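Local coordinates for Abbfa_003403 (Acinetobacter baumannii, PDB 4ZXH), which is a four-domain nonribosomal peptide synthetase that probably activates an amino acid, joins it to an upstream acyl group and releases the product through its thioesterase domain, at residues Leu1069-Thr1077 and Thr1242-Leu1250; Met1162-Asn1172 and Phe1274-Leu1283. One frame throughout, in Å; residues are numbered along the deposited sequence.

Contact 1. Residues Leu1069-Thr1077 and Thr1242-Leu1250; sequences LFHPIGGST and TYLANGIAL
N1246 meets the turn at I1073 through its side-chain amide. Its ND2 gives a nearly straight hydrogen bond (172°) to the backbone O of I1073. The modelled ND2-O separation of 2.5 Å is very short, and its exact value is doubtful at 2.7 Å resolution. CG of N1246 stands beside its own backbone N (chi1 -76°), which turns the amide from the helix toward the turn. The same amide lies next to the imidazole of H1071, with H1071 CE1 3.5 Å from N1246 ND2. The two planes are only 21° apart.

I1073 supplies the main apolar bump. Its CG2 branch reaches the Y1243 ring obliquely, 3.6 Å from Y1243 CD1. Its CD1 points to L1250, one turn on from N1246, at 4.3 Å from L1250 CD2. On the other flank, T1242 CG2 lies 3.4 Å from G1074 O and also borders the CA of G1075.

The second shell fixes the loop itself. P1072 to G1075 form a type I turn, closed by a bond from G1075 N to P1072 O of 2.9 Å. H1071 ND1 donates to that P1072 O as well, also at 2.9 Å, from the opposite face of the carbonyl plane. The far ring nitrogen of H1071, NE2, is hydrogen-bonded to Y1118 OH. Both ring nitrogens are thus engaged, which fixes the rotation of the imidazole.

In α/β-hydrolases, the loop after this strand commonly helps form the oxyanion hole, and P1072 here touches the probable nucleophile elbow. Helix 1233-1251 lies between strands 1157-1163 and 1262-1267 in the chain and packs its N1246 side on the loop after strand 1067-1070. F1138 of helix 1138-1152 touches I1073 and L1250, while M1114 of helix 1111-1125 packs on H1071 and N1246.

Contact 2. Residues Met1162-Asn1172 and Phe1274-Leu1283; sequences MIDTRAPIPEN and FGESLGWDQL
The indole of W1280 is the slab that A1167, P1168 and M1162 pack against. A1167 CB sits over the five-membered ring, 3.5 Å from its centroid and only 2° off the normal. P1168 CD covers the six-membered ring on the same face, a second CH-pi contact. The opposite face takes M1162, whose SD lies obliquely, 3.8 Å from the six-membered centroid, as a Met-aromatic contact. At the rim, W1280 NE1 donates to T1165 O at 2.8 Å.

The A1167 methyl also fits against the backbone of G1279, where no side chain intervenes. L1283 CD1 borders the same hollow, 3.7 Å from P1168 CD. L1278 fills a separate notch, with CD1 between T1165 O and D1164 OD1.

F1274 lies flat on R1166. The extended R1166 chain runs over the ring. CD lies 3.7 Å from the F1274 centroid as a CH-pi contact, and the guanidinium, 17° from parallel, is offset toward CE2. N1172 OD1 meets the F1274 ring at its edge.

L1278 O takes two bonds from opposite faces of its carbonyl plane: A1167 N at 3.0 Å and N1172 ND2 at 3.1 Å. N1172 ND2 also donates to A1167 O. At the solvent-exposed side, Q1282 NE2 donates to E1171 OE2, meeting it from above the carboxylate plane.

D1164 bonds H1297 through OD2 and A1267 N through OD1, which fits the acid of a Cys-His-Asp triad. No salt bridge joins the two segments. Packing on aromatic faces and bonds to backbone carbonyls thus hold loop 1274-1283 beside the probable triad acid.

In the fold
Both contacts lie in the thioesterase domain and reach the same sheet. Contact 1 starts from strand 1067-1070 and contact 2 from strand 1157-1163, with strand 1131-1136 between them. Their centres are about 17 Å apart and their nearest atoms about 5 Å, without touching. Contact 1 is the smaller, 348 Å² against 751 Å², and joins a loop to a helix. Contact 2 joins two loops. Both are mostly buried, but contact 2 reaches the surface at E1171 and Q1282. One hydrogen bond from a side-chain amide and the packing of an isoleucine dominate contact 1; contact 2 combines packing on aromatic faces with four hydrogen bonds. Together they border the probable catalytic centre from two strand ends.

Contact 1. Residues Leu1069-Thr1077 and Thr1242-Leu1250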
loop_
_atom_site.group_PDB
_atom_site.type_symbol
_atom_site.label_atom_id
_atom_site.label_comp_id
_atom_site.label_asym_id
_atom_site.label_seq_id
_atom_site.Cartn_x
_atom_site.Cartn_y
_atom_site.Cartn_z
ATOM N N LEU A 1069 -24.648 -31.153 -20.624
ATOM C CA LEU A 1069 -23.395 -31.661 -21.160
ATOM C C LEU A 1069 -22.665 -32.517 -20.136
ATOM O O LEU A 1069 -22.630 -32.198 -18.957
ATOM C CB LEU A 1069 -22.512 -30.506 -21.625
ATOM C CG LEU A 1069 -23.158 -29.643 -22.726
ATOM C CD1 LEU A 1069 -22.416 -28.354 -22.935
ATOM C CD2 LEU A 1069 -23.288 -30.398 -24.052
ATOM N N PHE A 1070 -22.065 -33.606 -20.595
ATOM C CA PHE A 1070 -21.420 -34.518 -19.677
ATOM C C PHE A 1070 -19.935 -34.658 -19.931
ATOM O O PHE A 1070 -19.487 -34.673 -21.074
ATOM C CB PHE A 1070 -22.104 -35.860 -19.760
ATOM C CG PHE A 1070 -23.561 -35.759 -19.582
ATOM C CD1 PHE A 1070 -24.102 -35.628 -18.309
ATOM C CD2 PHE A 1070 -24.400 -35.746 -20.680
ATOM C CE1 PHE A 1070 -25.466 -35.513 -18.129
ATOM C CE2 PHE A 1070 -25.762 -35.639 -20.510
ATOM C CZ PHE A 1070 -26.295 -35.515 -19.230
ATOM N N HIS A 1071 -19.184 -34.769 -18.843
ATOM C CA HIS A 1071 -17.740 -34.808 -18.912
ATOM C C HIS A 1071 -17.243 -35.906 -19.827
ATOM O O HIS A 1071 -17.883 -36.940 -19.941
ATOM C CB HIS A 1071 -17.160 -35.016 -17.520
ATOM C CG HIS A 1071 -17.581 -36.294 -16.872
ATOM N ND1 HIS A 1071 -17.039 -37.513 -17.207
ATOM C CD2 HIS A 1071 -18.474 -36.539 -15.883
ATOM C CE1 HIS A 1071 -17.592 -38.459 -16.466
ATOM N NE2 HIS A 1071 -18.467 -37.895 -15.655
ATOM N N PRO A 1072 -16.100 -35.677 -20.484
ATOM C CA PRO A 1072 -15.379 -36.735 -21.208
ATOM C C PRO A 1072 -14.574 -37.604 -20.247
ATOM O O PRO A 1072 -14.777 -37.481 -19.037
ATOM C CB PRO A 1072 -14.452 -35.952 -22.129
ATOM C CG PRO A 1072 -14.220 -34.658 -21.394
ATOM C CD PRO A 1072 -15.473 -34.351 -20.661
ATOM N N ILE A 1073 -13.669 -38.431 -20.773
ATOM C CA ILE A 1073 -12.856 -39.350 -19.959
ATOM C C ILE A 1073 -12.227 -38.698 -18.725
ATOM O O ILE A 1073 -12.295 -39.243 -17.641
ATOM C CB ILE A 1073 -11.706 -39.978 -20.773
ATOM C CG1 ILE A 1073 -12.235 -40.720 -21.995
ATOM C CG2 ILE A 1073 -10.949 -40.973 -19.909
ATOM C CD1 ILE A 1073 -12.996 -41.982 -21.627
ATOM N N GLY A 1074 -11.621 -37.533 -18.885
ATOM C CA GLY A 1074 -10.972 -36.875 -17.764
ATOM C C GLY A 1074 -11.886 -36.428 -16.627
ATOM O O GLY A 1074 -11.421 -36.207 -15.502
ATOM N N GLY A 1075 -13.173 -36.261 -16.920
ATOM C CA GLY A 1075 -14.173 -36.012 -15.897
ATOM C C GLY A 1075 -14.463 -34.550 -15.624
ATOM O O GLY A 1075 -15.228 -34.198 -14.719
ATOM N N SER A 1076 -13.863 -33.689 -16.424
ATOM C CA SER A 1076 -13.991 -32.255 -16.226
ATOM C C SER A 1076 -14.867 -31.567 -17.280
ATOM O O SER A 1076 -15.165 -32.143 -18.318
ATOM C CB SER A 1076 -12.600 -31.645 -16.215
ATOM O OG SER A 1076 -12.649 -30.286 -16.501
ATOM N N THR A 1077 -15.269 -30.328 -17.009
ATOM C CA THR A 1077 -16.153 -29.603 -17.905
ATOM C C THR A 1077 -15.429 -28.558 -18.737
ATOM O O THR A 1077 -16.068 -27.844 -19.513
ATOM C CB THR A 1077 -17.263 -28.899 -17.129
ATOM O OG1 THR A 1077 -16.674 -28.016 -16.174
ATOM C CG2 THR A 1077 -18.141 -29.924 -16.389
ATOM N N THR A 1242 -10.027 -40.686 -11.484
ATOM C CA THR A 1242 -11.202 -40.365 -12.300
ATOM C C THR A 1242 -11.005 -40.786 -13.758
ATOM O O THR A 1242 -11.862 -41.460 -14.349
ATOM C CB THR A 1242 -11.532 -38.866 -12.230
ATOM O OG1 THR A 1242 -11.996 -38.568 -10.912
ATOM C CG2 THR A 1242 -12.616 -38.497 -13.221
ATOM N N TYR A 1243 -9.863 -40.401 -14.315
ATOM C CA TYR A 1243 -9.463 -40.793 -15.658
ATOM C C TYR A 1243 -9.513 -42.324 -15.825
ATOM O O TYR A 1243 -10.108 -42.834 -16.791
ATOM C CB TYR A 1243 -8.060 -40.240 -15.956
ATOM C CG TYR A 1243 -7.492 -40.594 -17.322
ATOM C CD1 TYR A 1243 -7.880 -39.888 -18.457
ATOM C CD2 TYR A 1243 -6.541 -41.624 -17.469
ATOM C CE1 TYR A 1243 -7.373 -40.207 -19.700
ATOM C CE2 TYR A 1243 -6.014 -41.947 -18.703
ATOM C CZ TYR A 1243 -6.436 -41.225 -19.818
ATOM O OH TYR A 1243 -5.941 -41.509 -21.064
ATOM N N LEU A 1244 -8.926 -43.058 -14.876
ATOM C CA LEU A 1244 -8.903 -44.524 -14.958
ATOM C C LEU A 1244 -10.316 -45.086 -14.880
ATOM O O LEU A 1244 -10.633 -46.051 -15.563
ATOM C CB LEU A 1244 -8.029 -45.138 -13.850
ATOM C CG LEU A 1244 -6.522 -44.878 -13.971
ATOM C CD1 LEU A 1244 -5.795 -45.367 -12.758
ATOM C CD2 LEU A 1244 -5.936 -45.501 -15.220
ATOM N N ALA A 1245 -11.158 -44.469 -14.051
ATOM C CA ALA A 1245 -12.510 -44.959 -13.795
ATOM C C ALA A 1245 -13.361 -44.858 -15.044
ATOM O O ALA A 1245 -14.101 -45.784 -15.401
ATOM C CB ALA A 1245 -13.142 -44.189 -12.670
ATOM N N ASN A 1246 -13.244 -43.722 -15.722
ATOM C CA ASN A 1246 -13.970 -43.536 -16.966
ATOM C C ASN A 1246 -13.448 -44.490 -18.029
ATOM O O ASN A 1246 -14.217 -44.970 -18.864
ATOM C CB ASN A 1246 -13.874 -42.088 -17.424
ATOM C CG ASN A 1246 -14.778 -41.164 -16.615
ATOM O OD1 ASN A 1246 -15.790 -41.599 -16.044
ATOM N ND2 ASN A 1246 -14.427 -39.879 -16.576
ATOM N N GLY A 1247 -12.150 -44.795 -17.977
ATOM C CA GLY A 1247 -11.573 -45.756 -18.904
ATOM C C GLY A 1247 -12.222 -47.126 -18.783
ATOM O O GLY A 1247 -12.692 -47.693 -19.765
ATOM N N ILE A 1248 -12.232 -47.656 -17.564
ATOM C CA ILE A 1248 -12.880 -48.914 -17.247
ATOM C C ILE A 1248 -14.368 -48.872 -17.607
ATOM O O ILE A 1248 -14.937 -49.877 -18.041
ATOM C CB ILE A 1248 -12.715 -49.232 -15.755
ATOM C CG1 ILE A 1248 -11.235 -49.327 -15.400
ATOM C CG2 ILE A 1248 -13.380 -50.503 -15.406
ATOM C CD1 ILE A 1248 -10.975 -49.447 -13.897
ATOM N N ALA A 1249 -14.999 -47.707 -17.441
ATOM C CA ALA A 1249 -16.406 -47.586 -17.779
ATOM C C ALA A 1249 -16.579 -47.763 -19.279
ATOM O O ALA A 1249 -17.433 -48.537 -19.730
ATOM C CB ALA A 1249 -16.961 -46.256 -17.327
ATOM N N LEU A 1250 -15.749 -47.059 -20.046
ATOM C CA LEU A 1250 -15.742 -47.205 -21.499
ATOM C C LEU A 1250 -15.526 -48.662 -21.896
ATOM O O LEU A 1250 -16.249 -49.206 -22.736
ATOM C CB LEU A 1250 -14.652 -46.336 -22.130
ATOM C CG LEU A 1250 -14.617 -46.375 -23.658
ATOM C CD1 LEU A 1250 -16.019 -46.049 -24.166
ATOM C CD2 LEU A 1250 -13.623 -45.365 -24.207
#

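Contact 2. Residues Met1162-Asn1172 and Phe1274-Leu1283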
loop_
_atom_site.group_PDB
_atom_site.type_symbol
_atom_site.label_atom_id
_atom_site.label_comp_id
_atom_site.label_asym_id
_atom_site.label_seq_id
_atom_site.Cartn_x
_atom_site.Cartn_y
_atom_site.Cartn_z
ATOM N N MET A 1162 -23.622 -35.091 -30.122
ATOM C CA MET A 1162 -22.386 -35.819 -29.888
ATOM C C MET A 1162 -21.292 -35.247 -30.731
ATOM O O MET A 1162 -21.369 -35.272 -31.961
ATOM C CB MET A 1162 -22.546 -37.302 -30.200
ATOM C CG MET A 1162 -23.402 -38.071 -29.217
ATOM S SD MET A 1162 -23.578 -39.737 -29.845
ATOM C CE MET A 1162 -25.114 -40.261 -29.077
ATOM N N ILE A 1163 -20.263 -34.732 -30.076
ATOM C CA ILE A 1163 -19.159 -34.143 -30.809
ATOM C C ILE A 1163 -17.986 -35.128 -30.869
ATOM O O ILE A 1163 -17.351 -35.423 -29.855
ATOM C CB ILE A 1163 -18.744 -32.810 -30.185
ATOM C CG1 ILE A 1163 -19.991 -31.939 -29.984
ATOM C CG2 ILE A 1163 -17.767 -32.100 -31.086
ATOM C CD1 ILE A 1163 -19.755 -30.704 -29.178
ATOM N N ASP A 1164 -17.746 -35.648 -32.075
ATOM C CA ASP A 1164 -16.723 -36.652 -32.349
ATOM C C ASP A 1164 -16.666 -37.785 -31.306
ATOM O O ASP A 1164 -15.603 -38.192 -30.851
ATOM C CB ASP A 1164 -15.360 -35.986 -32.482
ATOM C CG ASP A 1164 -14.432 -36.752 -33.416
ATOM O OD1 ASP A 1164 -14.822 -37.012 -34.581
ATOM O OD2 ASP A 1164 -13.322 -37.125 -32.967
ATOM N N THR A 1165 -17.834 -38.289 -30.946
ATOM C CA THR A 1165 -17.964 -39.384 -29.996
ATOM C C THR A 1165 -17.768 -40.723 -30.665
ATOM O O THR A 1165 -18.549 -41.094 -31.542
ATOM C CB THR A 1165 -19.360 -39.368 -29.350
ATOM O OG1 THR A 1165 -19.544 -38.120 -28.699
ATOM C CG2 THR A 1165 -19.531 -40.486 -28.355
ATOM N N ARG A 1166 -16.744 -41.461 -30.258
ATOM C CA ARG A 1166 -16.582 -42.817 -30.782
ATOM C C ARG A 1166 -17.673 -43.714 -30.205
ATOM O O ARG A 1166 -17.972 -43.667 -29.022
ATOM C CB ARG A 1166 -15.173 -43.287 -30.496
ATOM C CG ARG A 1166 -14.280 -42.226 -31.101
ATOM C CD ARG A 1166 -12.907 -42.129 -30.583
ATOM N NE ARG A 1166 -12.212 -41.130 -31.373
ATOM C CZ ARG A 1166 -11.049 -40.595 -31.037
ATOM N NH1 ARG A 1166 -10.462 -40.977 -29.921
ATOM N NH2 ARG A 1166 -10.473 -39.701 -31.827
ATOM N N ALA A 1167 -18.352 -44.435 -31.081
ATOM C CA ALA A 1167 -19.498 -45.221 -30.671
ATOM C C ALA A 1167 -19.012 -46.292 -29.713
ATOM O O ALA A 1167 -17.904 -46.813 -29.883
ATOM C CB ALA A 1167 -20.202 -45.842 -31.887
ATOM N N PRO A 1168 -19.825 -46.604 -28.689
ATOM C CA PRO A 1168 -19.501 -47.640 -27.698
ATOM C C PRO A 1168 -19.632 -49.053 -28.275
ATOM O O PRO A 1168 -20.585 -49.771 -27.984
ATOM C CB PRO A 1168 -20.525 -47.392 -26.594
ATOM C CG PRO A 1168 -21.687 -46.800 -27.291
ATOM C CD PRO A 1168 -21.124 -45.963 -28.411
ATOM N N ILE A 1169 -18.676 -49.436 -29.110
ATOM C CA ILE A 1169 -18.649 -50.769 -29.687
ATOM C C ILE A 1169 -17.224 -51.309 -29.513
ATOM O O ILE A 1169 -16.283 -50.535 -29.374
ATOM C CB ILE A 1169 -19.089 -50.752 -31.173
ATOM C CG1 ILE A 1169 -18.086 -49.971 -32.043
ATOM C CG2 ILE A 1169 -20.515 -50.185 -31.309
ATOM C CD1 ILE A 1169 -18.326 -50.123 -33.541
ATOM N N PRO A 1170 -17.066 -52.636 -29.472
ATOM C CA PRO A 1170 -15.763 -53.286 -29.252
ATOM C C PRO A 1170 -14.575 -52.794 -30.102
ATOM O O PRO A 1170 -13.508 -52.588 -29.523
ATOM C CB PRO A 1170 -16.075 -54.755 -29.566
ATOM C CG PRO A 1170 -17.464 -54.928 -29.073
ATOM C CD PRO A 1170 -18.169 -53.616 -29.416
ATOM N N GLU A 1171 -14.740 -52.624 -31.418
ATOM C CA GLU A 1171 -13.683 -52.080 -32.290
ATOM C C GLU A 1171 -13.014 -50.808 -31.738
ATOM O O GLU A 1171 -11.846 -50.532 -32.011
ATOM C CB GLU A 1171 -14.235 -51.721 -33.672
ATOM C CG GLU A 1171 -14.818 -52.817 -34.526
ATOM C CD GLU A 1171 -16.307 -53.068 -34.279
ATOM O OE1 GLU A 1171 -16.775 -52.985 -33.115
ATOM O OE2 GLU A 1171 -17.018 -53.316 -35.280
ATOM N N ASN A 1172 -13.775 -50.015 -30.993
ATOM C CA ASN A 1172 -13.343 -48.675 -30.608
ATOM C C ASN A 1172 -12.687 -48.586 -29.249
ATOM O O ASN A 1172 -12.268 -47.497 -28.822
ATOM C CB ASN A 1172 -14.529 -47.715 -30.618
ATOM C CG ASN A 1172 -15.064 -47.478 -31.992
ATOM O OD1 ASN A 1172 -14.447 -47.860 -32.995
ATOM N ND2 ASN A 1172 -16.215 -46.819 -32.059
ATOM N N PHE A 1274 -11.853 -44.241 -37.360
ATOM C CA PHE A 1274 -12.875 -44.953 -36.612
ATOM C C PHE A 1274 -14.102 -45.266 -37.459
ATOM O O PHE A 1274 -15.150 -45.614 -36.931
ATOM C CB PHE A 1274 -13.284 -44.145 -35.396
ATOM C CG PHE A 1274 -12.311 -44.219 -34.270
ATOM C CD1 PHE A 1274 -12.347 -45.283 -33.371
ATOM C CD2 PHE A 1274 -11.371 -43.233 -34.091
ATOM C CE1 PHE A 1274 -11.449 -45.353 -32.313
ATOM C CE2 PHE A 1274 -10.470 -43.294 -33.036
ATOM C CZ PHE A 1274 -10.512 -44.364 -32.146
ATOM N N GLY A 1275 -13.956 -45.162 -38.780
ATOM C CA GLY A 1275 -15.056 -45.340 -39.713
ATOM C C GLY A 1275 -15.754 -44.030 -40.064
ATOM O O GLY A 1275 -15.560 -43.013 -39.379
ATOM N N GLU A 1276 -16.577 -44.057 -41.113
ATOM C CA GLU A 1276 -17.298 -42.866 -41.572
ATOM C C GLU A 1276 -18.099 -42.205 -40.465
ATOM O O GLU A 1276 -18.186 -40.985 -40.408
ATOM C CB GLU A 1276 -18.248 -43.199 -42.724
ATOM C CG GLU A 1276 -17.577 -43.519 -44.053
ATOM C CD GLU A 1276 -16.675 -42.399 -44.570
ATOM O OE1 GLU A 1276 -16.929 -41.213 -44.253
ATOM O OE2 GLU A 1276 -15.716 -42.713 -45.312
ATOM N N SER A 1277 -18.680 -43.014 -39.586
ATOM C CA SER A 1277 -19.607 -42.509 -38.581
ATOM C C SER A 1277 -19.109 -42.739 -37.171
ATOM O O SER A 1277 -19.914 -42.800 -36.239
ATOM C CB SER A 1277 -20.959 -43.181 -38.742
ATOM O OG SER A 1277 -21.390 -43.063 -40.082
ATOM N N LEU A 1278 -17.794 -42.898 -37.020
ATOM C CA LEU A 1278 -17.195 -43.306 -35.753
ATOM C C LEU A 1278 -17.833 -44.591 -35.191
ATOM O O LEU A 1278 -17.741 -44.867 -33.992
ATOM C CB LEU A 1278 -17.298 -42.165 -34.725
ATOM C CG LEU A 1278 -16.826 -40.815 -35.255
ATOM C CD1 LEU A 1278 -16.857 -39.752 -34.174
ATOM C CD2 LEU A 1278 -15.444 -40.934 -35.844
ATOM N N GLY A 1279 -18.466 -45.380 -36.056
ATOM C CA GLY A 1279 -19.057 -46.630 -35.632
ATOM C C GLY A 1279 -20.535 -46.559 -35.275
ATOM O O GLY A 1279 -21.141 -47.586 -34.990
ATOM N N TRP A 1280 -21.139 -45.374 -35.308
ATOM C CA TRP A 1280 -22.535 -45.246 -34.860
ATOM C C TRP A 1280 -23.532 -45.913 -35.791
ATOM O O TRP A 1280 -24.663 -46.204 -35.392
ATOM C CB TRP A 1280 -22.920 -43.771 -34.668
ATOM C CG TRP A 1280 -22.402 -43.237 -33.379
ATOM C CD1 TRP A 1280 -21.265 -42.516 -33.197
ATOM C CD2 TRP A 1280 -22.970 -43.431 -32.076
ATOM N NE1 TRP A 1280 -21.100 -42.216 -31.867
ATOM C CE2 TRP A 1280 -22.132 -42.771 -31.152
ATOM C CE3 TRP A 1280 -24.118 -44.077 -31.601
ATOM C CZ2 TRP A 1280 -22.392 -42.752 -29.773
ATOM C CZ3 TRP A 1280 -24.383 -44.051 -30.221
ATOM C CH2 TRP A 1280 -23.522 -43.390 -29.332
ATOM N N ASP A 1281 -23.118 -46.159 -37.027
ATOM C CA ASP A 1281 -23.961 -46.884 -37.966
ATOM C C ASP A 1281 -24.333 -48.283 -37.458
ATOM O O ASP A 1281 -25.209 -48.927 -38.024
ATOM C CB ASP A 1281 -23.282 -46.993 -39.344
ATOM C CG ASP A 1281 -21.882 -47.599 -39.281
ATOM O OD1 ASP A 1281 -21.126 -47.283 -38.337
ATOM O OD2 ASP A 1281 -21.539 -48.411 -40.170
ATOM N N GLN A 1282 -23.674 -48.760 -36.402
ATOM C CA GLN A 1282 -23.962 -50.100 -35.893
ATOM C C GLN A 1282 -24.921 -50.041 -34.708
ATOM O O GLN A 1282 -25.319 -51.072 -34.169
ATOM C CB GLN A 1282 -22.683 -50.821 -35.473
ATOM C CG GLN A 1282 -21.556 -50.818 -36.494
ATOM C CD GLN A 1282 -20.393 -51.705 -36.068
ATOM O OE1 GLN A 1282 -20.435 -52.338 -35.015
ATOM N NE2 GLN A 1282 -19.332 -51.716 -36.864
ATOM N N LEU A 1283 -25.286 -48.829 -34.304
ATOM C CA LEU A 1283 -26.160 -48.630 -33.156
ATOM C C LEU A 1283 -27.411 -47.865 -33.534
ATOM O O LEU A 1283 -28.485 -48.119 -32.996
ATOM C CB LEU A 1283 -25.434 -47.871 -32.045
ATOM C CG LEU A 1283 -24.294 -48.605 -31.359
ATOM C CD1 LEU A 1283 -23.735 -47.752 -30.241
ATOM C CD2 LEU A 1283 -24.781 -49.948 -30.842
#